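Local atomic coordinates of chromosome replication initiation inhibitor protein (Agrobacterium tumefaciens, PDB entry 3FD3), a protein that probably acts as a DNA-binding transcription regulator of the LysR family, represented by its C-terminal substrate-binding domain. Residues Gln63-Thr68 / Tyr178-Arg183. Numbering follows the deposited sequence.
Sequences QGCRVT and YWQVNR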
# COMPACT_ATOMS: atom_id res chain seq x y z
N GLN A 63 -9.10 27.80 1.37
CA GLN A 63 -8.91 29.23 1.25
C GLN A 63 -7.42 29.51 1.28
O GLN A 63 -6.69 29.01 2.13
CB GLN A 63 -9.61 29.95 2.40
CG GLN A 63 -9.78 31.43 2.17
CD GLN A 63 -10.60 32.05 3.27
OE1 GLN A 63 -11.74 31.65 3.53
NE2 GLN A 63 -10.02 33.03 3.95
N GLY A 64 -6.96 30.26 0.29
CA GLY A 64 -5.58 30.63 0.19
C GLY A 64 -4.81 29.80 -0.80
O GLY A 64 -4.07 30.37 -1.59
N CYS A 65 -4.97 28.46 -0.74
CA CYS A 65 -4.17 27.56 -1.57
C CYS A 65 -4.23 27.87 -3.05
O CYS A 65 -5.25 28.31 -3.56
CB CYS A 65 -4.60 26.11 -1.40
SG CYS A 65 -4.19 25.47 0.25
N ARG A 66 -3.12 27.58 -3.73
CA ARG A 66 -3.11 27.59 -5.19
C ARG A 66 -3.53 26.21 -5.65
O ARG A 66 -3.05 25.21 -5.09
CB ARG A 66 -1.74 27.96 -5.71
CG ARG A 66 -1.41 29.39 -5.32
CD ARG A 66 -0.16 29.89 -5.99
NE ARG A 66 0.20 31.19 -5.47
CZ ARG A 66 1.28 31.88 -5.83
NH1 ARG A 66 2.16 31.40 -6.70
NH2 ARG A 66 1.51 33.05 -5.29
N VAL A 67 -4.40 26.15 -6.65
CA VAL A 67 -4.99 24.86 -7.06
C VAL A 67 -4.75 24.67 -8.54
O VAL A 67 -5.05 25.56 -9.35
CB VAL A 67 -6.50 24.80 -6.77
CG1 VAL A 67 -7.04 23.41 -7.18
CG2 VAL A 67 -6.76 25.08 -5.28
N THR A 68 -4.20 23.52 -8.91
CA THR A 68 -3.97 23.18 -10.30
C THR A 68 -4.61 21.83 -10.65
O THR A 68 -4.30 20.82 -10.03
CB THR A 68 -2.45 23.10 -10.64
OG1 THR A 68 -1.81 24.32 -10.25
CG2 THR A 68 -2.24 22.91 -12.13
N TYR A 178 -6.43 17.05 -8.27
CA TYR A 178 -5.96 18.43 -8.14
C TYR A 178 -4.72 18.46 -7.27
O TYR A 178 -4.53 17.64 -6.38
CB TYR A 178 -7.06 19.29 -7.50
CG TYR A 178 -8.30 19.27 -8.32
CD1 TYR A 178 -8.49 20.19 -9.34
CD2 TYR A 178 -9.27 18.29 -8.12
CE1 TYR A 178 -9.59 20.14 -10.15
CE2 TYR A 178 -10.39 18.25 -8.92
CZ TYR A 178 -10.55 19.17 -9.94
OH TYR A 178 -11.68 19.13 -10.73
N TRP A 179 -3.85 19.43 -7.55
CA TRP A 179 -2.67 19.70 -6.76
C TRP A 179 -2.93 21.03 -6.04
O TRP A 179 -3.12 22.08 -6.71
CB TRP A 179 -1.50 19.81 -7.70
CG TRP A 179 -0.16 20.15 -7.11
CD1 TRP A 179 0.63 21.24 -7.44
CD2 TRP A 179 0.61 19.41 -6.15
NE1 TRP A 179 1.81 21.21 -6.73
CE2 TRP A 179 1.82 20.12 -5.92
CE3 TRP A 179 0.37 18.24 -5.41
CZ2 TRP A 179 2.79 19.68 -5.01
CZ3 TRP A 179 1.35 17.80 -4.52
CH2 TRP A 179 2.55 18.51 -4.35
N GLN A 180 -2.93 21.00 -4.72
CA GLN A 180 -3.22 22.16 -3.87
C GLN A 180 -1.94 22.48 -3.13
O GLN A 180 -1.29 21.58 -2.63
CB GLN A 180 -4.37 21.91 -2.90
CG GLN A 180 -5.73 21.70 -3.57
CD GLN A 180 -6.92 22.34 -2.86
OE1 GLN A 180 -6.78 23.34 -2.14
NE2 GLN A 180 -8.11 21.79 -3.09
N VAL A 181 -1.50 23.75 -3.15
CA VAL A 181 -0.25 24.14 -2.52
C VAL A 181 -0.47 25.38 -1.68
O VAL A 181 -1.11 26.33 -2.12
CB VAL A 181 0.86 24.47 -3.55
CG1 VAL A 181 2.17 24.78 -2.84
CG2 VAL A 181 1.00 23.30 -4.57
N ASN A 182 0.05 25.35 -0.45
CA ASN A 182 0.03 26.52 0.42
C ASN A 182 0.65 27.70 -0.32
O ASN A 182 1.78 27.61 -0.81
CB ASN A 182 0.83 26.20 1.67
CG ASN A 182 0.86 27.30 2.67
OD1 ASN A 182 1.31 28.43 2.36
ND2 ASN A 182 0.42 27.01 3.90
N ARG A 183 -0.08 28.81 -0.39
CA ARG A 183 0.33 29.96 -1.21
C ARG A 183 1.69 30.51 -0.79
O ARG A 183 2.46 30.95 -1.63
CB ARG A 183 -0.72 31.08 -1.17
CG ARG A 183 -0.75 31.88 0.13
CD ARG A 183 -1.85 32.96 0.14
NE ARG A 183 -2.08 33.49 1.49
CZ ARG A 183 -1.42 34.52 2.00
NH1 ARG A 183 -0.50 35.15 1.27
NH2 ARG A 183 -1.68 34.94 3.22
O HOH W 1 -1.17 24.39 -7.56
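Arg66 and Val181 form a hydrogen-bonded antiparallel pair, and Thr68 and Trp179 repeat it two residues along, illustrating how reciprocal amide bonds fix strand register. Arg66 N donates to Val181 O at 2.9 Å, and Thr68 N to Trp179 O at 2.8 Å; Val181 N and Trp179 N return the bonds. Between them Val67 and Gln180 make the non-hydrogen-bonded pair, their CA atoms 4.5 Å apart.

On the Val67 face, the Gln180 side chain lies alongside Val67 and points the same way, bringing OE1 within 3.6 Å of Val67 CG2 and equally near Cys65 CB. A bend at chi2 (-140°) turns its amide toward the loop joining strands 53-56 and 66-79, where Val62 N donates to OE1 and the carbonyls of His58 and Lys60 accept from NE2, pinning the amide at both ends. Val67 CG1 rests 4.1 Å from Tyr178 CB. On the face carrying Arg66 and Thr68, a water joins Thr68 OG1 to Trp179 O, and Arg66 reaches out to a salt bridge with Glu187.

Strand 165-181 lies between strands 66-79 and 53-56 in the mixed sheet of this periplasmic-binding-protein-like domain, its other edge bonded through the backbone of Tyr178 and Gln180 to Thr56 and Ala54, while helix 190-203 packs against the face that carries Trp179 and Val181, Thr193 accepting the indole N-H.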